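Local atomic coordinates of probable antibiotics synthesis protein (PDB entry 2DCT), a protein that is of uncertain role but, as a metal-binding cupin, probably serves in antibiotic synthesis. Residues K7-Y12 with Y30-L35; H44-S49 with V99-R104; V62-E67 with A81-G86. All blocks are in the same frame, centred on the assembly; numbering follows the deposited sequence.

Contact 1: residues K7-Y12 with Y30-L35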
ATOM      1  N   LYS A   7       1.064   1.141 -11.585  1.00 16.94           N
ATOM      2  CA  LYS A   7       0.134   1.073 -12.704  1.00 17.81           C
ATOM      3  C   LYS A   7       0.760   0.414 -13.924  1.00 17.71           C
ATOM      4  O   LYS A   7       0.112  -0.375 -14.609  1.00 18.77           O
ATOM      5  CB  LYS A   7      -0.358   2.477 -13.068  1.00 20.38           C
ATOM      6  CG  LYS A   7      -1.580   2.945 -12.283  1.00 25.40           C
ATOM      7  CD  LYS A   7      -1.403   2.766 -10.785  1.00 27.65           C
ATOM      8  CE  LYS A   7      -2.517   3.452 -10.016  1.00 29.79           C
ATOM      9  NZ  LYS A   7      -2.506   4.920 -10.257  1.00 30.70           N
ATOM     10  N   ARG A   8       2.020   0.726 -14.195  1.00 16.56           N
ATOM     11  CA  ARG A   8       2.684   0.150 -15.355  1.00 15.19           C
ATOM     12  C   ARG A   8       2.880  -1.357 -15.251  1.00 14.55           C
ATOM     13  O   ARG A   8       3.235  -2.007 -16.226  1.00 16.06           O
ATOM     14  CB  ARG A   8       4.028   0.832 -15.581  1.00 16.46           C
ATOM     15  CG  ARG A   8       3.916   2.308 -15.899  1.00 21.04           C
ATOM     16  CD  ARG A   8       5.221   2.786 -16.481  1.00 24.51           C
ATOM     17  NE  ARG A   8       5.550   2.003 -17.666  1.00 27.79           N
ATOM     18  CZ  ARG A   8       6.785   1.701 -18.050  1.00 29.57           C
ATOM     19  NH1 ARG A   8       7.824   2.117 -17.340  1.00 30.94           N
ATOM     20  NH2 ARG A   8       6.976   0.976 -19.142  1.00 31.18           N
ATOM     21  N   LEU A   9       2.634  -1.918 -14.072  1.00 13.47           N
ATOM     22  CA  LEU A   9       2.788  -3.354 -13.869  1.00 13.03           C
ATOM     23  C   LEU A   9       1.501  -4.102 -14.168  1.00 12.55           C
ATOM     24  O   LEU A   9       1.511  -5.315 -14.346  1.00 13.42           O
ATOM     25  CB  LEU A   9       3.181  -3.650 -12.422  1.00 13.81           C
ATOM     26  CG  LEU A   9       4.534  -3.140 -11.940  1.00 14.93           C
ATOM     27  CD1 LEU A   9       4.642  -3.358 -10.441  1.00 14.78           C
ATOM     28  CD2 LEU A   9       5.651  -3.869 -12.679  1.00 14.35           C
ATOM     29  N   ALA A  10       0.395  -3.378 -14.214  1.00 12.50           N
ATOM     30  CA  ALA A  10      -0.892  -4.007 -14.446  1.00 13.34           C
ATOM     31  C   ALA A  10      -0.982  -4.798 -15.742  1.00 13.12           C
ATOM     32  O   ALA A  10      -0.615  -4.313 -16.805  1.00 13.93           O
ATOM     33  CB  ALA A  10      -1.995  -2.963 -14.407  1.00 15.65           C
ATOM     34  N   ARG A  11      -1.462  -6.029 -15.625  1.00 13.33           N
ATOM     35  CA  ARG A  11      -1.676  -6.913 -16.767  1.00 14.26           C
ATOM     36  C   ARG A  11      -2.982  -7.598 -16.423  1.00 14.36           C
ATOM     37  O   ARG A  11      -3.235  -7.908 -15.262  1.00 15.66           O
ATOM     38  CB  ARG A  11      -0.557  -7.943 -16.894  1.00 15.30           C
ATOM     39  CG  ARG A  11       0.803  -7.343 -17.190  1.00 17.53           C
ATOM     40  CD  ARG A  11       0.853  -6.676 -18.557  1.00 17.70           C
ATOM     41  NE  ARG A  11       2.204  -6.206 -18.849  1.00 20.08           N
ATOM     42  CZ  ARG A  11       2.751  -5.111 -18.330  1.00 20.77           C
ATOM     43  NH1 ARG A  11       2.063  -4.349 -17.490  1.00 18.45           N
ATOM     44  NH2 ARG A  11       4.003  -4.792 -18.631  1.00 21.85           N
ATOM     45  N   TYR A  12      -3.822  -7.828 -17.422  1.00 14.05           N
ATOM     46  CA  TYR A  12      -5.109  -8.442 -17.160  1.00 13.56           C
ATOM     47  C   TYR A  12      -5.274  -9.795 -17.825  1.00 14.02           C
ATOM     48  O   TYR A  12      -4.926  -9.981 -18.988  1.00 13.58           O
ATOM     49  CB  TYR A  12      -6.220  -7.489 -17.598  1.00 14.64           C
ATOM     50  CG  TYR A  12      -6.232  -6.199 -16.808  1.00 14.33           C
ATOM     51  CD1 TYR A  12      -7.061  -6.047 -15.697  1.00 14.00           C
ATOM     52  CD2 TYR A  12      -5.384  -5.146 -17.145  1.00 15.75           C
ATOM     53  CE1 TYR A  12      -7.044  -4.878 -14.942  1.00 15.19           C
ATOM     54  CE2 TYR A  12      -5.356  -3.972 -16.390  1.00 16.15           C
ATOM     55  CZ  TYR A  12      -6.188  -3.850 -15.295  1.00 15.67           C
ATOM     56  OH  TYR A  12      -6.161  -2.699 -14.541  1.00 17.42           O
ATOM     57  N   TYR A  30       2.963  -7.930  -1.520  1.00  9.84           N
ATOM     58  CA  TYR A  30       2.679  -6.556  -1.868  1.00  9.99           C
ATOM     59  C   TYR A  30       2.389  -6.797  -3.327  1.00 10.67           C
ATOM     60  O   TYR A  30       3.292  -6.845  -4.160  1.00 10.85           O
ATOM     61  CB  TYR A  30       3.922  -5.700  -1.656  1.00 10.21           C
ATOM     62  CG  TYR A  30       3.654  -4.215  -1.659  1.00 10.07           C
ATOM     63  CD1 TYR A  30       3.416  -3.519  -0.470  1.00 10.36           C
ATOM     64  CD2 TYR A  30       3.666  -3.497  -2.848  1.00 10.23           C
ATOM     65  CE1 TYR A  30       3.204  -2.139  -0.475  1.00  9.84           C
ATOM     66  CE2 TYR A  30       3.457  -2.125  -2.864  1.00 10.73           C
ATOM     67  CZ  TYR A  30       3.229  -1.451  -1.678  1.00 10.43           C
ATOM     68  OH  TYR A  30       3.062  -0.084  -1.709  1.00 10.67           O
ATOM     69  N   ASP A  31       1.112  -6.998  -3.610  1.00 10.11           N
ATOM     70  CA  ASP A  31       0.677  -7.338  -4.947  1.00 10.35           C
ATOM     71  C   ASP A  31      -0.285  -6.371  -5.554  1.00 10.01           C
ATOM     72  O   ASP A  31      -0.902  -5.554  -4.882  1.00 10.93           O
ATOM     73  CB  ASP A  31      -0.043  -8.692  -4.955  1.00 12.86           C
ATOM     74  CG  ASP A  31       0.814  -9.827  -4.470  1.00 14.18           C
ATOM     75  OD1 ASP A  31       2.047  -9.718  -4.525  1.00 15.12           O
ATOM     76  OD2 ASP A  31       0.239 -10.851  -4.047  1.00 16.85           O
ATOM     77  N   LEU A  32      -0.414  -6.501  -6.863  1.00 10.93           N
ATOM     78  CA  LEU A  32      -1.375  -5.729  -7.595  1.00 11.53           C
ATOM     79  C   LEU A  32      -2.387  -6.765  -8.035  1.00 12.48           C
ATOM     80  O   LEU A  32      -2.027  -7.867  -8.467  1.00 13.25           O
ATOM     81  CB  LEU A  32      -0.757  -5.090  -8.831  1.00 13.81           C
ATOM     82  CG  LEU A  32       0.218  -3.952  -8.585  1.00 15.73           C
ATOM     83  CD1 LEU A  32       0.734  -3.445  -9.920  1.00 18.35           C
ATOM     84  CD2 LEU A  32      -0.472  -2.837  -7.824  1.00 18.59           C
ATOM     85  N   TYR A  33      -3.655  -6.433  -7.871  1.00 11.42           N
ATOM     86  CA  TYR A  33      -4.714  -7.309  -8.324  1.00 12.32           C
ATOM     87  C   TYR A  33      -5.309  -6.556  -9.481  1.00 12.53           C
ATOM     88  O   TYR A  33      -5.766  -5.430  -9.321  1.00 12.96           O
ATOM     89  CB  TYR A  33      -5.777  -7.505  -7.257  1.00 12.28           C
ATOM     90  CG  TYR A  33      -5.417  -8.514  -6.204  1.00 12.00           C
ATOM     91  CD1 TYR A  33      -4.106  -8.962  -6.050  1.00 12.42           C
ATOM     92  CD2 TYR A  33      -6.384  -8.989  -5.329  1.00 12.70           C
ATOM     93  CE1 TYR A  33      -3.771  -9.858  -5.043  1.00 13.72           C
ATOM     94  CE2 TYR A  33      -6.064  -9.880  -4.324  1.00 14.28           C
ATOM     95  CZ  TYR A  33      -4.760 -10.309  -4.184  1.00 12.72           C
ATOM     96  OH  TYR A  33      -4.454 -11.184  -3.176  1.00 15.69           O
ATOM     97  N   ALA A  34      -5.267  -7.171 -10.653  1.00 12.38           N
ATOM     98  CA  ALA A  34      -5.815  -6.557 -11.843  1.00 13.46           C
ATOM     99  C   ALA A  34      -7.094  -7.313 -12.138  1.00 12.36           C
ATOM    100  O   ALA A  34      -7.069  -8.482 -12.523  1.00 13.39           O
ATOM    101  CB  ALA A  34      -4.835  -6.680 -12.993  1.00 13.57           C
ATOM    102  N   LEU A  35      -8.217  -6.642 -11.930  1.00 13.38           N
ATOM    103  CA  LEU A  35      -9.501  -7.273 -12.152  1.00 13.94           C
ATOM    104  C   LEU A  35     -10.254  -6.678 -13.311  1.00 14.51           C
ATOM    105  O   LEU A  35     -10.531  -5.481 -13.337  1.00 15.25           O
ATOM    106  CB  LEU A  35     -10.382  -7.167 -10.908  1.00 15.33           C
ATOM    107  CG  LEU A  35      -9.859  -7.751  -9.598  1.00 15.89           C
ATOM    108  CD1 LEU A  35      -8.983  -6.728  -8.893  1.00 16.91           C
ATOM    109  CD2 LEU A  35     -11.039  -8.120  -8.713  1.00 17.48           C
TER
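Leu32 and Leu9 make the first touch between strand 29-35 of this cupin beta-barrel and the 7-12 loop, which lies against one side of that strand. The two pieces run in roughly the same direction, but no hydrogen bond crosses between them; the contact is made by carbon, an aromatic ring and one carbonyl. At Leu32, CD1 reaches CB of Leu9 at 3.5 Å and also its CD1 at 3.9 Å, and the two side chains cross at about a right angle. With CG anti to the carbonyl carbon (chi1 -71°), Leu32 sends CD1 toward the loop, onto Leu9. The same strand residue also packs on Val22 and Leu56.

Tyr33 points away from the loop and packs on Val99, and its OH is hydrogen-bonded to Lys51 NZ. Ala34 then faces the loop again, at the tightest point: its CB is only 3.0 Å from O of Arg11. The loop backbone here is also held by the Arg11 side chain. NH1 of Arg11 reaches back to O of Arg8 at 2.9 Å, almost straight, and also to O of Ala10 at 2.8 Å; the guanidinium lies level with both acceptors, tying the turn ahead of Tyr12 into a compact unit.

Beyond that point Tyr12 folds its ring down over Ala34, with CB of the alanine 3.7 Å from the ring centroid and 24° off its normal, a CH-pi contact over one face, offset toward the rim. Leu35 ends the strand segment with its side chain directed away and its O bonded to Asn89. Its backbone N still comes within 3.7 Å of Tyr12 CE1.

Contact 2: residues H44-S49 with V99-R104. With NA (sodium ion), chain C.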
ATOM      1  N   HIS A  44     -11.606 -15.551   0.619  1.00 14.57           N
ATOM      2  CA  HIS A  44     -10.530 -16.325   1.182  1.00 13.45           C
ATOM      3  C   HIS A  44     -10.382 -15.937   2.635  1.00 10.98           C
ATOM      4  O   HIS A  44     -10.900 -14.911   3.083  1.00 11.10           O
ATOM      5  CB  HIS A  44      -9.229 -16.037   0.420  1.00 16.37           C
ATOM      6  CG  HIS A  44      -8.109 -16.970   0.756  1.00 18.74           C
ATOM      7  ND1 HIS A  44      -7.945 -18.195   0.142  1.00 22.19           N
ATOM      8  CD2 HIS A  44      -7.078 -16.843   1.621  1.00 21.04           C
ATOM      9  CE1 HIS A  44      -6.859 -18.779   0.617  1.00 21.88           C
ATOM     10  NE2 HIS A  44      -6.314 -17.979   1.516  1.00 21.37           N
ATOM     11  N   VAL A  45      -9.682 -16.781   3.371  1.00 10.75           N
ATOM     12  CA  VAL A  45      -9.428 -16.525   4.766  1.00 11.09           C
ATOM     13  C   VAL A  45      -7.970 -16.807   5.037  1.00 11.36           C
ATOM     14  O   VAL A  45      -7.447 -17.856   4.658  1.00 13.10           O
ATOM     15  CB  VAL A  45     -10.264 -17.438   5.679  1.00 11.17           C
ATOM     16  CG1 VAL A  45      -9.831 -17.251   7.128  1.00 13.81           C
ATOM     17  CG2 VAL A  45     -11.729 -17.114   5.532  1.00 13.30           C
ATOM     18  N   HIS A  46      -7.308 -15.841   5.659  1.00 11.18           N
ATOM     19  CA  HIS A  46      -5.921 -16.000   6.051  1.00 11.44           C
ATOM     20  C   HIS A  46      -5.989 -16.030   7.556  1.00 11.36           C
ATOM     21  O   HIS A  46      -6.174 -14.998   8.198  1.00 12.66           O
ATOM     22  CB  HIS A  46      -5.075 -14.817   5.612  1.00 12.30           C
ATOM     23  CG  HIS A  46      -4.870 -14.744   4.137  1.00 12.90           C
ATOM     24  ND1 HIS A  46      -4.433 -15.818   3.395  1.00 16.16           N
ATOM     25  CD2 HIS A  46      -5.008 -13.716   3.268  1.00 15.77           C
ATOM     26  CE1 HIS A  46      -4.307 -15.454   2.132  1.00 16.56           C
ATOM     27  NE2 HIS A  46      -4.651 -14.183   2.028  1.00 16.87           N
ATOM     28  N   GLU A  47      -5.863 -17.219   8.121  1.00 11.95           N
ATOM     29  CA  GLU A  47      -5.939 -17.360   9.558  1.00 11.72           C
ATOM     30  C   GLU A  47      -4.865 -16.556  10.280  1.00 12.77           C
ATOM     31  O   GLU A  47      -5.081 -16.079  11.392  1.00 13.99           O
ATOM     32  CB  GLU A  47      -5.829 -18.837   9.942  1.00 12.85           C
ATOM     33  CG  GLU A  47      -6.964 -19.710   9.407  1.00 14.19           C
ATOM     34  CD  GLU A  47      -6.746 -20.192   7.979  1.00 14.91           C
ATOM     35  OE1 GLU A  47      -5.784 -19.751   7.318  1.00 14.20           O
ATOM     36  OE2 GLU A  47      -7.547 -21.022   7.506  1.00 16.61           O
ATOM     37  N   GLY A  48      -3.717 -16.381   9.641  1.00 12.38           N
ATOM     38  CA  GLY A  48      -2.647 -15.662  10.303  1.00 12.04           C
ATOM     39  C   GLY A  48      -2.068 -14.474   9.575  1.00 11.82           C
ATOM     40  O   GLY A  48      -0.956 -14.057   9.871  1.00 12.75           O
ATOM     41  N   SER A  49      -2.809 -13.917   8.629  1.00 10.76           N
ATOM     42  CA  SER A  49      -2.293 -12.765   7.903  1.00 10.16           C
ATOM     43  C   SER A  49      -3.347 -11.698   7.765  1.00 10.44           C
ATOM     44  O   SER A  49      -4.526 -12.003   7.630  1.00 10.64           O
ATOM     45  CB  SER A  49      -1.833 -13.165   6.503  1.00 10.90           C
ATOM     46  OG  SER A  49      -0.754 -14.072   6.554  1.00 13.41           O
ATOM     47  N   VAL A  99      -2.522  -4.646  -3.026  1.00 10.18           N
ATOM     48  CA  VAL A  99      -2.945  -5.540  -1.969  1.00  9.83           C
ATOM     49  C   VAL A  99      -1.776  -6.008  -1.142  1.00  9.41           C
ATOM     50  O   VAL A  99      -0.834  -6.612  -1.649  1.00 10.54           O
ATOM     51  CB  VAL A  99      -3.670  -6.744  -2.577  1.00 10.37           C
ATOM     52  CG1 VAL A  99      -4.275  -7.585  -1.490  1.00 10.25           C
ATOM     53  CG2 VAL A  99      -4.742  -6.263  -3.544  1.00 12.31           C
ATOM     54  N   VAL A 100      -1.849  -5.719   0.146  1.00  9.53           N
ATOM     55  CA  VAL A 100      -0.793  -6.084   1.057  1.00  9.26           C
ATOM     56  C   VAL A 100      -1.292  -7.172   1.980  1.00  9.09           C
ATOM     57  O   VAL A 100      -2.372  -7.062   2.551  1.00 11.24           O
ATOM     58  CB  VAL A 100      -0.368  -4.876   1.906  1.00  9.33           C
ATOM     59  CG1 VAL A 100       0.716  -5.289   2.884  1.00 11.39           C
ATOM     60  CG2 VAL A 100       0.118  -3.750   1.002  1.00 11.01           C
ATOM     61  N   THR A 101      -0.511  -8.233   2.104  1.00  8.85           N
ATOM     62  CA  THR A 101      -0.856  -9.323   2.997  1.00  9.33           C
ATOM     63  C   THR A 101       0.369  -9.536   3.856  1.00  9.48           C
ATOM     64  O   THR A 101       1.469  -9.707   3.345  1.00 10.65           O
ATOM     65  CB  THR A 101      -1.175 -10.621   2.237  1.00 10.46           C
ATOM     66  OG1 THR A 101      -2.235 -10.379   1.309  1.00 12.04           O
ATOM     67  CG2 THR A 101      -1.620 -11.710   3.201  1.00 11.20           C
ATOM     68  N   ALA A 102       0.186  -9.502   5.164  1.00 10.05           N
ATOM     69  CA  ALA A 102       1.307  -9.702   6.058  1.00 10.06           C
ATOM     70  C   ALA A 102       0.852 -10.506   7.250  1.00 10.05           C
ATOM     71  O   ALA A 102      -0.196 -10.242   7.815  1.00 10.31           O
ATOM     72  CB  ALA A 102       1.867  -8.360   6.517  1.00 11.22           C
ATOM     73  N   PRO A 103       1.604 -11.551   7.598  1.00 10.87           N
ATOM     74  CA  PRO A 103       2.820 -11.972   6.902  1.00 11.77           C
ATOM     75  C   PRO A 103       2.408 -12.730   5.642  1.00 12.30           C
ATOM     76  O   PRO A 103       1.219 -12.825   5.328  1.00 12.86           O
ATOM     77  CB  PRO A 103       3.504 -12.872   7.925  1.00 12.85           C
ATOM     78  CG  PRO A 103       2.350 -13.466   8.672  1.00 13.71           C
ATOM     79  CD  PRO A 103       1.416 -12.303   8.850  1.00 11.45           C
ATOM     80  N   ARG A 104       3.380 -13.260   4.910  1.00 13.46           N
ATOM     81  CA  ARG A 104       3.055 -14.018   3.711  1.00 15.30           C
ATOM     82  C   ARG A 104       2.253 -15.239   4.143  1.00 16.35           C
ATOM     83  O   ARG A 104       2.642 -15.942   5.073  1.00 18.06           O
ATOM     84  CB  ARG A 104       4.324 -14.490   3.007  1.00 16.10           C
ATOM     85  CG  ARG A 104       5.220 -13.386   2.492  1.00 18.19           C
ATOM     86  CD  ARG A 104       6.492 -13.997   1.924  1.00 19.20           C
ATOM     87  NE  ARG A 104       6.204 -14.908   0.823  1.00 23.02           N
ATOM     88  CZ  ARG A 104       6.013 -14.521  -0.433  1.00 23.95           C
ATOM     89  NH1 ARG A 104       6.087 -13.238  -0.745  1.00 25.25           N
ATOM     90  NH2 ARG A 104       5.740 -15.415  -1.375  1.00 25.71           N
TER
HETATM   91 NA    NA C1001      -7.416 -19.911   3.395  1.00 30.11          NA
HETATM   92  O   HOH W   1      -9.649 -19.544   2.429  1.00 20.27           O
HETATM   93  O   HOH W   2      -3.230 -12.659   0.188  1.00 19.57           O
HETATM   94  O   HOH W   3      -5.828 -19.965   4.584  1.00 18.81           O
HETATM   95  O   HOH W   4      -7.023 -21.744   1.638  1.00 48.14           O
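Ser49 meets Pro103 where the loop after strand 40-44 packs against the end of strand 95-102, beside the cluster of His44, His46 and His85, probably the counterpart of the metal-binding histidines of cupins. The Ser49-Pro103 end is the tight one. Ser49 OG, anti to its own carbonyl carbon (chi1 -64°), gives its proton to Pro103 O over only 2.6 Å, approaching from above the carbonyl plane. A cis peptide bond precedes Pro103, and the proline ring lies near the 44-49 loop, with CD 3.1 Å from Gly48 O. Thr101 CG2 packs on Ser49 CB at 3.6 Å and also touches CD2 of the His46 ring, which crosses the threonine at about a right angle. One water joins the polar sides of His46 and Thr101, 2.8 Å from His46 NE2 and 2.7 Å from Thr101 OG1.

The opposite end of the loop is loose and wet. There a sodium ion takes Val45 O, His44 NE2 and two waters, one of them also bonded to Val45 N; a third water is modelled too close to the ion to be trusted. His46 and His85 are not among its ligands. The ion is 2.4 Å from Val45 O but 2.9 Å from His44 NE2. It sits over the ring face at NE2, not in the plane as is usual for a histidine ligand, with CE1 of His44 almost as near at 3.1 Å.

Contact 3: residues V62-E67 with A81-G86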
ATOM      1  N   VAL A  62     -15.565  -4.774  -1.934  1.00 13.61           N
ATOM      2  CA  VAL A  62     -14.710  -5.516  -1.038  1.00 12.56           C
ATOM      3  C   VAL A  62     -15.528  -6.117   0.074  1.00 13.67           C
ATOM      4  O   VAL A  62     -16.388  -5.461   0.661  1.00 13.75           O
ATOM      5  CB  VAL A  62     -13.602  -4.624  -0.429  1.00 12.83           C
ATOM      6  CG1 VAL A  62     -14.212  -3.450   0.320  1.00 13.26           C
ATOM      7  CG2 VAL A  62     -12.742  -5.450   0.508  1.00 13.75           C
ATOM      8  N   ARG A  63     -15.279  -7.388   0.338  1.00 12.63           N
ATOM      9  CA  ARG A  63     -15.964  -8.047   1.417  1.00 13.29           C
ATOM     10  C   ARG A  63     -14.944  -8.316   2.495  1.00 13.43           C
ATOM     11  O   ARG A  63     -13.866  -8.837   2.221  1.00 13.41           O
ATOM     12  CB  ARG A  63     -16.559  -9.381   0.991  1.00 14.66           C
ATOM     13  CG  ARG A  63     -17.193 -10.060   2.181  1.00 16.19           C
ATOM     14  CD  ARG A  63     -17.378 -11.539   2.020  1.00 20.24           C
ATOM     15  NE  ARG A  63     -17.722 -12.118   3.313  1.00 19.95           N
ATOM     16  CZ  ARG A  63     -18.081 -13.381   3.498  1.00 20.49           C
ATOM     17  NH1 ARG A  63     -18.147 -14.213   2.467  1.00 21.86           N
ATOM     18  NH2 ARG A  63     -18.376 -13.807   4.716  1.00 20.31           N
ATOM     19  N   VAL A  64     -15.276  -7.923   3.714  1.00 13.82           N
ATOM     20  CA  VAL A  64     -14.424  -8.187   4.857  1.00 12.91           C
ATOM     21  C   VAL A  64     -15.389  -8.603   5.938  1.00 14.41           C
ATOM     22  O   VAL A  64     -16.223  -7.813   6.375  1.00 14.49           O
ATOM     23  CB  VAL A  64     -13.651  -6.957   5.344  1.00 13.82           C
ATOM     24  CG1 VAL A  64     -12.861  -7.326   6.589  1.00 14.19           C
ATOM     25  CG2 VAL A  64     -12.713  -6.464   4.257  1.00 14.24           C
ATOM     26  N   GLY A  65     -15.301  -9.859   6.339  1.00 13.17           N
ATOM     27  CA  GLY A  65     -16.191 -10.341   7.370  1.00 14.41           C
ATOM     28  C   GLY A  65     -17.636 -10.292   6.928  1.00 14.62           C
ATOM     29  O   GLY A  65     -17.985 -10.736   5.836  1.00 15.25           O
ATOM     30  N   GLU A  66     -18.477  -9.728   7.784  1.00 16.05           N
ATOM     31  CA  GLU A  66     -19.903  -9.637   7.517  1.00 18.99           C
ATOM     32  C   GLU A  66     -20.272  -8.427   6.683  1.00 18.64           C
ATOM     33  O   GLU A  66     -21.450  -8.168   6.437  1.00 19.98           O
ATOM     34  CB  GLU A  66     -20.660  -9.574   8.839  1.00 21.01           C
ATOM     35  CG  GLU A  66     -20.442 -10.774   9.733  1.00 24.42           C
ATOM     36  CD  GLU A  66     -21.103 -10.607  11.083  1.00 26.69           C
ATOM     37  OE1 GLU A  66     -20.453 -10.071  12.006  1.00 28.75           O
ATOM     38  OE2 GLU A  66     -22.278 -11.003  11.217  1.00 29.32           O
ATOM     39  N   GLU A  67     -19.272  -7.685   6.232  1.00 18.39           N
ATOM     40  CA  GLU A  67     -19.568  -6.492   5.469  1.00 18.68           C
ATOM     41  C   GLU A  67     -18.956  -6.434   4.090  1.00 18.05           C
ATOM     42  O   GLU A  67     -17.948  -7.072   3.802  1.00 17.09           O
ATOM     43  CB  GLU A  67     -19.127  -5.263   6.259  1.00 20.32           C
ATOM     44  CG  GLU A  67     -19.820  -5.133   7.601  1.00 23.91           C
ATOM     45  CD  GLU A  67     -19.239  -4.028   8.449  1.00 27.19           C
ATOM     46  OE1 GLU A  67     -18.061  -4.144   8.843  1.00 29.59           O
ATOM     47  OE2 GLU A  67     -19.959  -3.046   8.725  1.00 31.09           O
ATOM     48  N   ALA A  81      -6.656 -10.809   9.970  1.00 12.14           N
ATOM     49  CA  ALA A  81      -6.522 -12.257   9.944  1.00 12.01           C
ATOM     50  C   ALA A  81      -7.800 -12.926  10.419  1.00 12.18           C
ATOM     51  O   ALA A  81      -8.400 -12.502  11.404  1.00 13.32           O
ATOM     52  CB  ALA A  81      -5.365 -12.681  10.822  1.00 13.02           C
ATOM     53  N   GLY A  82      -8.209 -13.968   9.702  1.00 11.70           N
ATOM     54  CA  GLY A  82      -9.400 -14.707  10.073  1.00 12.69           C
ATOM     55  C   GLY A  82     -10.665 -14.234   9.399  1.00 12.91           C
ATOM     56  O   GLY A  82     -11.601 -15.009   9.217  1.00 14.66           O
ATOM     57  N   ALA A  83     -10.705 -12.963   9.022  1.00 12.19           N
ATOM     58  CA  ALA A  83     -11.888 -12.424   8.385  1.00 11.79           C
ATOM     59  C   ALA A  83     -11.982 -12.873   6.939  1.00 12.50           C
ATOM     60  O   ALA A  83     -11.035 -12.723   6.175  1.00 12.22           O
ATOM     61  CB  ALA A  83     -11.874 -10.904   8.452  1.00 14.07           C
ATOM     62  N   PRO A  84     -13.117 -13.462   6.550  1.00 12.96           N
ATOM     63  CA  PRO A  84     -13.224 -13.882   5.156  1.00 12.64           C
ATOM     64  C   PRO A  84     -13.204 -12.586   4.370  1.00 10.93           C
ATOM     65  O   PRO A  84     -13.773 -11.578   4.790  1.00 12.09           O
ATOM     66  CB  PRO A  84     -14.577 -14.582   5.103  1.00 13.32           C
ATOM     67  CG  PRO A  84     -15.361 -13.884   6.174  1.00 15.59           C
ATOM     68  CD  PRO A  84     -14.356 -13.752   7.289  1.00 13.20           C
ATOM     69  N   HIS A  85     -12.531 -12.593   3.238  1.00 10.49           N
ATOM     70  CA  HIS A  85     -12.461 -11.378   2.464  1.00 10.70           C
ATOM     71  C   HIS A  85     -12.306 -11.711   1.013  1.00 11.13           C
ATOM     72  O   HIS A  85     -11.841 -12.782   0.636  1.00 11.19           O
ATOM     73  CB  HIS A  85     -11.271 -10.541   2.913  1.00 11.74           C
ATOM     74  CG  HIS A  85      -9.981 -11.289   2.868  1.00 11.72           C
ATOM     75  ND1 HIS A  85      -9.601 -12.171   3.854  1.00 12.02           N
ATOM     76  CD2 HIS A  85      -9.031 -11.364   1.908  1.00 13.11           C
ATOM     77  CE1 HIS A  85      -8.472 -12.760   3.505  1.00 13.64           C
ATOM     78  NE2 HIS A  85      -8.106 -12.288   2.326  1.00 13.82           N
ATOM     79  N   GLY A  86     -12.706 -10.763   0.196  1.00 11.35           N
ATOM     80  CA  GLY A  86     -12.597 -10.949  -1.223  1.00 12.07           C
ATOM     81  C   GLY A  86     -12.918  -9.621  -1.836  1.00 12.14           C
ATOM     82  O   GLY A  86     -13.314  -8.678  -1.154  1.00 12.44           O
TER
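Arg63 and Gly86 pair through their backbones, as strands 60-64 and 85-88 lie antiparallel in the four-stranded sheet of this cupin fold. Arg63 N donates to Gly86 O at 2.8 Å, and Gly86 N returns a bond to Arg63 O at 3.0 Å, making a hydrogen-bonded pair. Val64 with His85 is the adjoining non-hydrogen-bonded pair. Gly65 N donates to Pro84 O at 2.8 Å, a third backbone bond just past the end of strand 60-64. Arg63 O is also approached by CA of His85 at 2.9 Å, a close CH...O contact.

The side-chain bonds of Arg63 and His85 stay within their own segments. Arg63, extended from CG to NE, runs alongside the turn that follows it and grips Gly65 O side-on. NE lies in the carbonyl plane at 2.9 Å, while NH2 makes a longer bond of 3.3 Å from above it. Gly65 takes the second position of the type II' turn from Val64 to Glu67, so the guanidinium ties down the hairpin that leads to strand 67-71. In the other segment, His85 ND1 gives a nearly straight bond to Ala83 O, the acceptor lying in the ring plane, which fixes the rotation of the imidazole.

Packing contact comes chiefly from Pro84, whose apolar CG sits over one face of the charged Arg63 guanidinium, 3.3 Å from NH2. More weakly, Val64 CG1 approaches Ala83 CB.

Strand 40-44 flanks 85-88 on its other edge, with Val43 touching both Arg63 and Pro84. Val62, Val64 and His85 instead pack on strand 75-79 of the six-stranded sheet. Met1 of the second subunit meets Val62 and Val64, and its N is hydrogen-bonded to Glu67 OE1.

In the fold
Along the chain contact 1 closes first; contact 2 then opens, and contact 3 lies between its two halves. The centres of contacts 1 and 2 are 18 Å apart, on opposite sides of the chain's centre, yet strands 29-35 and 95-102 are neighbours in the six-stranded sheet, so Asp31 meets Val99 directly. Contact 3 belongs to the other sheet and is about 21 Å from contact 1 between centres, but 11 Å from contact 2, where His44 and His46 meet His85 and Gly82, respectively, through their backbones. Together contacts 2 and 3 assemble the histidines that probably form the cupin metal site. All three contacts reach the second subunit, contact 1 through Tyr30.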